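Local structure of OBCA, Oxalate Biosynthetic Component A (Burkholderia glumae, 4NNB) at residues G286-A294 against Y324-Q334; L398-I407 against A422-V433. The protein is a Burkholderia enzyme with a TIM-barrel domain, modelled here with a magnesium ion and an oxaloacetate ion in its pocket. One frame throughout, in Å; residues are numbered along the deposited sequence.

Contact 1 (G286-A294 against Y324-Q334); sequences GARSKLRRA and YDNAPDFLDAQ. With OAA (oxaloacetate ion), chain C.
At the rim of the TIM-barrel pocket that holds the oxaloacetate ion, Arg292 of segment 286-294 reaches across to the loop that carries Tyr324 and leads into helix 328-341. Its CG stands anti to the carbonyl carbon and the chain bends at chi3, which lays the guanidinium beside this loop. Its NH1 donates to Asp325 O at 3.0 Å, the acceptor lying close to the guanidinium plane and the donor almost in line with the C=O bond. NH1 also donates to Ala287 O. NH2 reaches Asn326 OD1 at 2.8 Å in a more bent bond (132°).

One face of this guanidinium rests on the Phe330 ring, the planes 19° apart and CZ near the guanidinium's rim. Ala287 O sits over the centre of one ring face. A water bridges that carbonyl to Ala327 N at the helix N-cap. Farther along, Arg293 NH1 donates to Gln334 OE1 at 2.9 Å, nearly straight at 166°, while Ala333 CB covers one guanidinium face. At the exposed margin, Arg288 NH1 and Asp329 OD2 form a salt bridge of 2.8 Å.

Arg292 NE is held by Thr278 O, just beyond strand 273-276; Tyr324 pairs through its backbone with Val316, and Leu291 packs on Leu255 of helix 255-268.

Contact 2 (L398-I407 against A422-V433); sequences LIARVVREEI and AVELAIGQLRPV
Gln429 sends CG away from its own carbonyl carbon (chi1 -72°) and bends again at chi2, which brings its amide to the start of helix 401-413. OE1 there accepts from Ala400 N at 2.9 Å, with a nearly straight N-H...O angle of 165°; the donor is tilted from the amide carbonyl plane. A water donates both to the same OE1 and to Leu398 O, so two donors grip this oxygen and the turn before the helix is tied to the Gln429 side chain. Because Ala400 is the N-cap residue, the bond holds the backbone at the residue just before the helix.

The aliphatic part of Gln429 is used as well: its CG lies 3.7 Å from Val403 CG1, the branch anti to the backbone N, and Ile399 CG2 also packs against it.

Helix 401-413 and helix 416-440 form an antiparallel helical hairpin. The axes of the paired segments approach to 9.5 Å, with 159° between their directions, and the nearest CA pairs run in reverse order, from Ile399 with Gln429 to Ile407 with Ala422. Between these ends Leu425 CB meets Val403 CG1 and Ile407 CG1, each at 3.9 Å. Leu425 CD1 lies against Glu406 CG at 3.7 Å, the two side chains crossing at about a right angle on the exposed margin.

The end of Ile407 comes up to Ala426, CD1 lying 4.1 Å from Ala426 CB. At the other end, Leu430 CD2 packs on Leu398 CB at 3.9 Å and also touches Ile399 CG1. Behind this layer Ala426 and Leu430 rest on Val461 of helix 458-465, while Val433 touches His352 and Val355 of helix 352-359.

Contact 1 and contact 2 share no helix or strand; their centres are 31 Å apart and their nearest atoms about 13 Å. They bury similar areas, 530 and 560 Å², but contact 2 is the more buried: seven of its twelve touching residues are buried and one exposed, against five and three in contact 1. At 286-294 against 324-334, three arginines take part in four direct hydrogen bonds and a salt bridge with a loop and the first turns of a helix, and Tyr324 belongs to the oxaloacetate pocket. At 398-407 against 422-433, apolar side chains dominate and one direct hydrogen bond crosses; the Leu398 side chain lies about 13 Å from the ligand.

Contact 1 (G286-A294 against Y324-Q334)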
loop_
_atom_site.group_PDB
_atom_site.type_symbol
_atom_site.label_atom_id
_atom_site.label_comp_id
_atom_site.label_asym_id
_atom_site.label_seq_id
_atom_site.Cartn_x
_atom_site.Cartn_y
_atom_site.Cartn_z
ATOM N N GLY A 286 18.025 0.059 13.183
ATOM C CA GLY A 286 18.766 -0.519 12.068
ATOM C C GLY A 286 19.168 0.499 11.010
ATOM O O GLY A 286 19.586 0.129 9.909
ATOM N N ALA A 287 19.072 1.784 11.353
ATOM C CA ALA A 287 19.131 2.854 10.353
ATOM C C ALA A 287 20.503 3.090 9.726
ATOM O O ALA A 287 20.592 3.707 8.668
ATOM C CB ALA A 287 18.576 4.152 10.926
ATOM N N ARG A 288 21.570 2.616 10.371
ATOM C CA ARG A 288 22.910 2.751 9.793
ATOM C C ARG A 288 23.492 1.413 9.344
ATOM O O ARG A 288 24.612 1.351 8.824
ATOM C CB ARG A 288 23.877 3.424 10.778
ATOM C CG ARG A 288 23.232 3.958 12.049
ATOM C CD ARG A 288 24.272 4.613 12.989
ATOM N NE ARG A 288 25.405 3.735 13.299
ATOM C CZ ARG A 288 26.600 3.824 12.718
ATOM N NH1 ARG A 288 26.821 4.756 11.801
ATOM N NH2 ARG A 288 27.574 2.986 13.052
ATOM N N SER A 289 22.723 0.348 9.537
ATOM C CA SER A 289 23.176 -1.004 9.222
ATOM C C SER A 289 23.474 -1.241 7.739
ATOM O O SER A 289 22.768 -0.738 6.847
ATOM C CB SER A 289 22.138 -2.013 9.690
ATOM O OG SER A 289 22.504 -3.315 9.298
ATOM N N LYS A 290 24.517 -2.030 7.486
ATOM C CA LYS A 290 24.894 -2.394 6.126
ATOM C C LYS A 290 23.828 -3.294 5.492
ATOM O O LYS A 290 23.825 -3.495 4.282
ATOM C CB LYS A 290 26.267 -3.074 6.109
ATOM C CG LYS A 290 26.303 -4.423 6.813
ATOM C CD LYS A 290 27.727 -5.001 6.867
ATOM C CE LYS A 290 28.383 -5.064 5.483
ATOM N NZ LYS A 290 29.616 -5.924 5.435
ATOM N N LEU A 291 22.929 -3.836 6.313
ATOM C CA LEU A 291 21.777 -4.570 5.792
ATOM C C LEU A 291 21.015 -3.717 4.761
ATOM O O LEU A 291 20.461 -4.248 3.792
ATOM C CB LEU A 291 20.856 -5.026 6.939
ATOM C CG LEU A 291 19.617 -5.845 6.548
ATOM C CD1 LEU A 291 20.013 -7.137 5.815
ATOM C CD2 LEU A 291 18.744 -6.151 7.755
ATOM N N ARG A 292 21.047 -2.393 4.937
ATOM C CA ARG A 292 20.320 -1.480 4.057
ATOM C C ARG A 292 20.902 -1.373 2.651
ATOM O O ARG A 292 20.316 -0.721 1.793
ATOM C CB ARG A 292 20.188 -0.096 4.700
ATOM C CG ARG A 292 19.408 -0.114 6.015
ATOM C CD ARG A 292 19.205 1.290 6.566
ATOM N NE ARG A 292 18.247 2.040 5.750
ATOM C CZ ARG A 292 17.871 3.291 5.995
ATOM N NH1 ARG A 292 18.381 3.955 7.033
ATOM N NH2 ARG A 292 16.980 3.875 5.205
ATOM N N ARG A 293 22.051 -2.009 2.417
ATOM C CA ARG A 293 22.582 -2.163 1.061
ATOM C C ARG A 293 22.994 -3.609 0.743
ATOM O O ARG A 293 23.436 -3.890 -0.362
ATOM C CB ARG A 293 23.780 -1.213 0.820
ATOM C CG ARG A 293 24.884 -1.324 1.874
ATOM C CD ARG A 293 25.985 -0.274 1.680
ATOM N NE ARG A 293 26.904 -0.273 2.816
ATOM C CZ ARG A 293 26.710 0.400 3.947
ATOM N NH1 ARG A 293 25.635 1.167 4.103
ATOM N NH2 ARG A 293 27.604 0.310 4.927
ATOM N N ALA A 294 22.854 -4.524 1.700
ATOM C CA ALA A 294 23.290 -5.911 1.485
ATOM C C ALA A 294 22.538 -6.613 0.340
ATOM O O ALA A 294 23.068 -7.528 -0.296
ATOM C CB ALA A 294 23.175 -6.710 2.770
ATOM N N TYR A 324 12.246 6.659 10.169
ATOM C CA TYR A 324 13.603 6.114 10.288
ATOM C C TYR A 324 14.634 7.144 9.843
ATOM O O TYR A 324 14.385 7.963 8.947
ATOM C CB TYR A 324 13.770 4.824 9.461
ATOM C CG TYR A 324 13.321 4.991 8.034
ATOM C CD1 TYR A 324 11.973 4.941 7.706
ATOM C CD2 TYR A 324 14.237 5.218 7.011
ATOM C CE1 TYR A 324 11.540 5.110 6.409
ATOM C CE2 TYR A 324 13.806 5.389 5.697
ATOM C CZ TYR A 324 12.450 5.330 5.415
ATOM O OH TYR A 324 11.981 5.493 4.134
ATOM N N ASP A 325 15.803 7.078 10.462
ATOM C CA ASP A 325 16.879 8.023 10.164
ATOM C C ASP A 325 17.604 7.643 8.882
ATOM O O ASP A 325 17.605 6.481 8.458
ATOM C CB ASP A 325 17.878 8.064 11.331
ATOM C CG ASP A 325 18.791 9.301 11.299
ATOM O OD1 ASP A 325 18.518 10.262 10.550
ATOM O OD2 ASP A 325 19.778 9.305 12.047
ATOM N N ASN A 326 18.200 8.648 8.260
ATOM C CA ASN A 326 19.179 8.442 7.220
ATOM C C ASN A 326 20.297 9.433 7.491
ATOM O O ASN A 326 20.257 10.555 7.006
ATOM C CB ASN A 326 18.565 8.675 5.837
ATOM C CG ASN A 326 17.401 7.716 5.543
ATOM O OD1 ASN A 326 17.609 6.585 5.094
ATOM N ND2 ASN A 326 16.180 8.164 5.822
ATOM N N ALA A 327 21.273 9.021 8.294
ATOM C CA ALA A 327 22.334 9.933 8.748
ATOM C C ALA A 327 23.381 10.199 7.651
ATOM O O ALA A 327 23.523 9.395 6.720
ATOM C CB ALA A 327 22.990 9.367 9.981
ATOM N N PRO A 328 24.132 11.320 7.763
ATOM C CA PRO A 328 25.174 11.617 6.772
ATOM C C PRO A 328 26.231 10.512 6.594
ATOM O O PRO A 328 26.615 10.274 5.454
ATOM C CB PRO A 328 25.821 12.892 7.326
ATOM C CG PRO A 328 24.725 13.549 8.113
ATOM C CD PRO A 328 23.992 12.410 8.752
ATOM N N ASP A 329 26.694 9.869 7.666
ATOM C CA ASP A 329 27.702 8.809 7.514
ATOM C C ASP A 329 27.139 7.579 6.796
ATOM O O ASP A 329 27.771 7.015 5.890
ATOM C CB ASP A 329 28.365 8.426 8.854
ATOM C CG ASP A 329 27.378 7.917 9.892
ATOM O OD1 ASP A 329 26.171 8.232 9.818
ATOM O OD2 ASP A 329 27.817 7.211 10.816
ATOM N N PHE A 330 25.939 7.179 7.194
ATOM C CA PHE A 330 25.224 6.130 6.480
ATOM C C PHE A 330 25.066 6.461 4.991
ATOM O O PHE A 330 25.338 5.624 4.124
ATOM C CB PHE A 330 23.854 5.927 7.104
ATOM C CG PHE A 330 22.933 5.093 6.265
ATOM C CD1 PHE A 330 23.200 3.749 6.051
ATOM C CD2 PHE A 330 21.801 5.653 5.685
ATOM C CE1 PHE A 330 22.345 2.965 5.283
ATOM C CE2 PHE A 330 20.940 4.874 4.915
ATOM C CZ PHE A 330 21.212 3.531 4.720
ATOM N N LEU A 331 24.632 7.682 4.695
ATOM C CA LEU A 331 24.408 8.076 3.304
ATOM C C LEU A 331 25.690 8.093 2.476
ATOM O O LEU A 331 25.682 7.721 1.293
ATOM C CB LEU A 331 23.670 9.415 3.224
ATOM C CG LEU A 331 22.207 9.310 3.668
ATOM C CD1 LEU A 331 21.613 10.689 3.980
ATOM C CD2 LEU A 331 21.387 8.593 2.594
ATOM N N ASP A 332 26.795 8.500 3.092
ATOM C CA ASP A 332 28.097 8.444 2.414
ATOM C C ASP A 332 28.397 7.015 1.960
ATOM O O ASP A 332 28.845 6.788 0.824
ATOM C CB ASP A 332 29.215 8.966 3.324
ATOM C CG ASP A 332 30.586 8.924 2.654
ATOM O OD1 ASP A 332 30.775 9.619 1.636
ATOM O OD2 ASP A 332 31.480 8.200 3.143
ATOM N N ALA A 333 28.136 6.063 2.850
ATOM C CA ALA A 333 28.328 4.644 2.565
ATOM C C ALA A 333 27.365 4.135 1.473
ATOM O O ALA A 333 27.782 3.397 0.569
ATOM C CB ALA A 333 28.172 3.823 3.849
ATOM N N GLN A 334 26.084 4.498 1.571
ATOM C CA GLN A 334 25.111 4.151 0.523
ATOM C C GLN A 334 25.567 4.616 -0.850
ATOM O O GLN A 334 25.669 3.808 -1.781
ATOM C CB GLN A 334 23.720 4.749 0.818
ATOM C CG GLN A 334 23.011 4.132 2.010
ATOM C CD GLN A 334 22.724 2.629 1.863
ATOM O OE1 GLN A 334 23.572 1.792 2.180
ATOM N NE2 GLN A 334 21.510 2.287 1.413
HETATM O O1 OAA C . 12.503 3.717 0.458
HETATM O O2 OAA C . 10.818 2.285 -0.055
HETATM O O4 OAA C . 7.336 3.826 3.544
HETATM O O5 OAA C . 9.486 3.987 4.343
HETATM O O3 OAA C . 8.522 2.400 1.383
HETATM C C1 OAA C . 11.273 3.301 0.628
HETATM C C2 OAA C . 10.400 4.026 1.628
HETATM C C3 OAA C . 9.156 3.295 2.079
HETATM C C4 OAA C . 8.632 3.713 3.397
HETATM O O HOH W 1 21.219 6.451 9.190
#

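Contact 2 (L398-I407 against A422-V433)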
loop_
_atom_site.group_PDB
_atom_site.type_symbol
_atom_site.label_atom_id
_atom_site.label_comp_id
_atom_site.label_asym_id
_atom_site.label_seq_id
_atom_site.Cartn_x
_atom_site.Cartn_y
_atom_site.Cartn_z
ATOM N N LEU A 398 5.488 17.796 1.827
ATOM C CA LEU A 398 5.559 18.426 0.507
ATOM C C LEU A 398 4.305 19.264 0.255
ATOM O O LEU A 398 4.388 20.416 -0.178
ATOM C CB LEU A 398 5.705 17.386 -0.594
ATOM C CG LEU A 398 6.946 16.501 -0.598
ATOM C CD1 LEU A 398 6.961 15.725 -1.907
ATOM C CD2 LEU A 398 8.204 17.335 -0.429
ATOM N N ILE A 399 3.148 18.660 0.507
ATOM C CA ILE A 399 1.893 19.393 0.526
ATOM C C ILE A 399 1.659 19.716 1.990
ATOM O O ILE A 399 1.420 18.818 2.795
ATOM C CB ILE A 399 0.720 18.547 -0.018
ATOM C CG1 ILE A 399 1.002 18.089 -1.458
ATOM C CG2 ILE A 399 -0.586 19.339 0.057
ATOM C CD1 ILE A 399 -0.070 17.149 -2.053
ATOM N N ALA A 400 1.772 20.994 2.343
ATOM C CA ALA A 400 1.591 21.429 3.728
ATOM C C ALA A 400 0.341 20.793 4.320
ATOM O O ALA A 400 -0.679 20.676 3.633
ATOM C CB ALA A 400 1.512 22.949 3.794
ATOM N N ARG A 401 0.422 20.356 5.575
ATOM C CA ARG A 401 -0.683 19.619 6.174
ATOM C C ARG A 401 -1.988 20.412 6.121
ATOM O O ARG A 401 -3.031 19.852 5.798
ATOM C CB ARG A 401 -0.384 19.183 7.613
ATOM C CG ARG A 401 -1.598 18.523 8.286
ATOM C CD ARG A 401 -1.248 17.803 9.579
ATOM N NE ARG A 401 -2.395 17.055 10.093
ATOM C CZ ARG A 401 -2.309 15.900 10.751
ATOM N NH1 ARG A 401 -3.413 15.289 11.174
ATOM N NH2 ARG A 401 -1.123 15.347 10.983
ATOM N N VAL A 402 -1.920 21.711 6.404
ATOM C CA VAL A 402 -3.120 22.550 6.355
ATOM C C VAL A 402 -3.740 22.561 4.957
ATOM O O VAL A 402 -4.969 22.531 4.813
ATOM C CB VAL A 402 -2.862 23.992 6.853
ATOM C CG1 VAL A 402 -2.528 23.985 8.327
ATOM C CG2 VAL A 402 -1.746 24.652 6.066
ATOM N N VAL A 403 -2.890 22.579 3.933
ATOM C CA VAL A 403 -3.360 22.524 2.557
ATOM C C VAL A 403 -3.851 21.113 2.223
ATOM O O VAL A 403 -4.883 20.942 1.568
ATOM C CB VAL A 403 -2.272 22.964 1.559
ATOM C CG1 VAL A 403 -2.771 22.833 0.124
ATOM C CG2 VAL A 403 -1.840 24.401 1.838
ATOM N N ARG A 404 -3.127 20.105 2.695
ATOM C CA ARG A 404 -3.532 18.713 2.478
ATOM C C ARG A 404 -4.908 18.417 3.088
ATOM O O ARG A 404 -5.724 17.708 2.491
ATOM C CB ARG A 404 -2.491 17.753 3.060
ATOM C CG ARG A 404 -2.561 16.341 2.494
ATOM C CD ARG A 404 -2.815 15.333 3.599
ATOM N NE ARG A 404 -4.187 15.396 4.043
ATOM C CZ ARG A 404 -4.585 15.359 5.309
ATOM N NH1 ARG A 404 -3.713 15.253 6.300
ATOM N NH2 ARG A 404 -5.873 15.426 5.573
ATOM N N GLU A 405 -5.151 18.946 4.285
ATOM C CA GLU A 405 -6.454 18.797 4.932
ATOM C C GLU A 405 -7.582 19.414 4.087
ATOM O O GLU A 405 -8.678 18.859 4.009
ATOM C CB GLU A 405 -6.423 19.378 6.353
ATOM C CG GLU A 405 -5.575 18.551 7.327
ATOM C CD GLU A 405 -5.372 19.221 8.674
ATOM O OE1 GLU A 405 -5.506 20.459 8.766
ATOM O OE2 GLU A 405 -5.079 18.507 9.644
ATOM N N GLU A 406 -7.302 20.540 3.439
ATOM C CA GLU A 406 -8.271 21.187 2.558
ATOM C C GLU A 406 -8.545 20.314 1.337
ATOM O O GLU A 406 -9.692 20.189 0.890
ATOM C CB GLU A 406 -7.767 22.574 2.127
ATOM C CG GLU A 406 -8.784 23.418 1.345
ATOM C CD GLU A 406 -8.385 24.894 1.238
ATOM O OE1 GLU A 406 -7.403 25.310 1.895
ATOM O OE2 GLU A 406 -9.062 25.641 0.497
ATOM N N ILE A 407 -7.486 19.705 0.810
ATOM C CA ILE A 407 -7.593 18.799 -0.328
ATOM C C ILE A 407 -8.467 17.579 -0.013
ATOM O O ILE A 407 -9.321 17.200 -0.821
ATOM C CB ILE A 407 -6.195 18.353 -0.828
ATOM C CG1 ILE A 407 -5.504 19.500 -1.561
ATOM C CG2 ILE A 407 -6.302 17.155 -1.745
ATOM C CD1 ILE A 407 -4.031 19.238 -1.849
ATOM N N ALA A 422 -9.113 21.115 -5.662
ATOM C CA ALA A 422 -8.151 20.213 -5.025
ATOM C C ALA A 422 -6.882 20.050 -5.868
ATOM O O ALA A 422 -5.776 20.150 -5.341
ATOM C CB ALA A 422 -8.790 18.860 -4.740
ATOM N N VAL A 423 -7.049 19.797 -7.164
ATOM C CA VAL A 423 -5.933 19.742 -8.103
ATOM C C VAL A 423 -5.085 21.016 -8.062
ATOM O O VAL A 423 -3.853 20.950 -8.046
ATOM C CB VAL A 423 -6.421 19.495 -9.545
ATOM C CG1 VAL A 423 -5.283 19.659 -10.546
ATOM C CG2 VAL A 423 -7.035 18.111 -9.667
ATOM N N GLU A 424 -5.752 22.166 -8.033
ATOM C CA GLU A 424 -5.079 23.463 -7.986
ATOM C C GLU A 424 -4.187 23.604 -6.749
ATOM O O GLU A 424 -3.040 24.045 -6.848
ATOM C CB GLU A 424 -6.112 24.600 -8.026
ATOM C CG GLU A 424 -5.519 25.999 -7.886
ATOM C CD GLU A 424 -6.532 27.108 -8.155
ATOM O OE1 GLU A 424 -6.095 28.248 -8.438
ATOM O OE2 GLU A 424 -7.758 26.841 -8.086
ATOM N N LEU A 425 -4.719 23.236 -5.589
ATOM C CA LEU A 425 -3.965 23.327 -4.344
ATOM C C LEU A 425 -2.761 22.396 -4.360
ATOM O O LEU A 425 -1.704 22.732 -3.827
ATOM C CB LEU A 425 -4.850 22.982 -3.152
ATOM C CG LEU A 425 -6.115 23.819 -2.985
ATOM C CD1 LEU A 425 -6.955 23.284 -1.840
ATOM C CD2 LEU A 425 -5.752 25.265 -2.741
ATOM N N ALA A 426 -2.933 21.223 -4.962
ATOM C CA ALA A 426 -1.865 20.229 -5.025
ATOM C C ALA A 426 -0.730 20.747 -5.890
ATOM O O ALA A 426 0.440 20.743 -5.474
ATOM C CB ALA A 426 -2.393 18.910 -5.570
ATOM N N ILE A 427 -1.086 21.198 -7.092
ATOM C CA ILE A 427 -0.120 21.772 -8.025
ATOM C C ILE A 427 0.624 22.971 -7.430
ATOM O O ILE A 427 1.842 23.082 -7.590
ATOM C CB ILE A 427 -0.784 22.153 -9.372
ATOM C CG1 ILE A 427 -1.199 20.885 -10.111
ATOM C CG2 ILE A 427 0.168 22.945 -10.247
ATOM C CD1 ILE A 427 -1.776 21.124 -11.495
ATOM N N GLY A 428 -0.103 23.852 -6.740
ATOM C CA GLY A 428 0.504 25.019 -6.117
ATOM C C GLY A 428 1.532 24.650 -5.057
ATOM O O GLY A 428 2.559 25.318 -4.909
ATOM N N GLN A 429 1.257 23.583 -4.312
ATOM C CA GLN A 429 2.200 23.119 -3.302
ATOM C C GLN A 429 3.392 22.399 -3.931
ATOM O O GLN A 429 4.536 22.594 -3.513
ATOM C CB GLN A 429 1.497 22.211 -2.294
ATOM C CG GLN A 429 0.570 22.949 -1.354
ATOM C CD GLN A 429 1.333 23.764 -0.343
ATOM O OE1 GLN A 429 2.028 23.213 0.512
ATOM N NE2 GLN A 429 1.225 25.086 -0.442
ATOM N N LEU A 430 3.127 21.576 -4.943
ATOM C CA LEU A 430 4.163 20.714 -5.495
ATOM C C LEU A 430 5.022 21.404 -6.546
ATOM O O LEU A 430 6.167 21.004 -6.761
ATOM C CB LEU A 430 3.560 19.416 -6.059
ATOM C CG LEU A 430 2.937 18.474 -5.025
ATOM C CD1 LEU A 430 2.192 17.326 -5.728
ATOM C CD2 LEU A 430 4.016 17.930 -4.094
ATOM N N ARG A 431 4.475 22.435 -7.198
ATOM C CA ARG A 431 5.191 23.095 -8.297
ATOM C C ARG A 431 6.607 23.588 -7.939
ATOM O O ARG A 431 7.551 23.280 -8.666
ATOM C CB ARG A 431 4.358 24.233 -8.923
ATOM C CG ARG A 431 5.102 25.042 -9.982
ATOM C CD ARG A 431 4.699 24.633 -11.375
ATOM N NE ARG A 431 3.313 25.014 -11.639
ATOM C CZ ARG A 431 2.570 24.496 -12.606
ATOM N NH1 ARG A 431 3.076 23.563 -13.397
ATOM N NH2 ARG A 431 1.319 24.900 -12.773
ATOM N N PRO A 432 6.759 24.336 -6.827
ATOM C CA PRO A 432 8.107 24.832 -6.521
ATOM C C PRO A 432 9.061 23.692 -6.172
ATOM O O PRO A 432 10.259 23.828 -6.409
ATOM C CB PRO A 432 7.896 25.704 -5.279
ATOM C CG PRO A 432 6.436 25.923 -5.164
ATOM C CD PRO A 432 5.783 24.749 -5.799
ATOM N N VAL A 433 8.544 22.596 -5.613
ATOM C CA VAL A 433 9.375 21.419 -5.335
ATOM C C VAL A 433 9.887 20.845 -6.648
ATOM O O VAL A 433 11.092 20.619 -6.814
ATOM C CB VAL A 433 8.598 20.343 -4.522
ATOM C CG1 VAL A 433 9.394 19.036 -4.409
ATOM C CG2 VAL A 433 8.256 20.869 -3.138
HETATM O O HOH W 2 4.888 22.865 0.744
#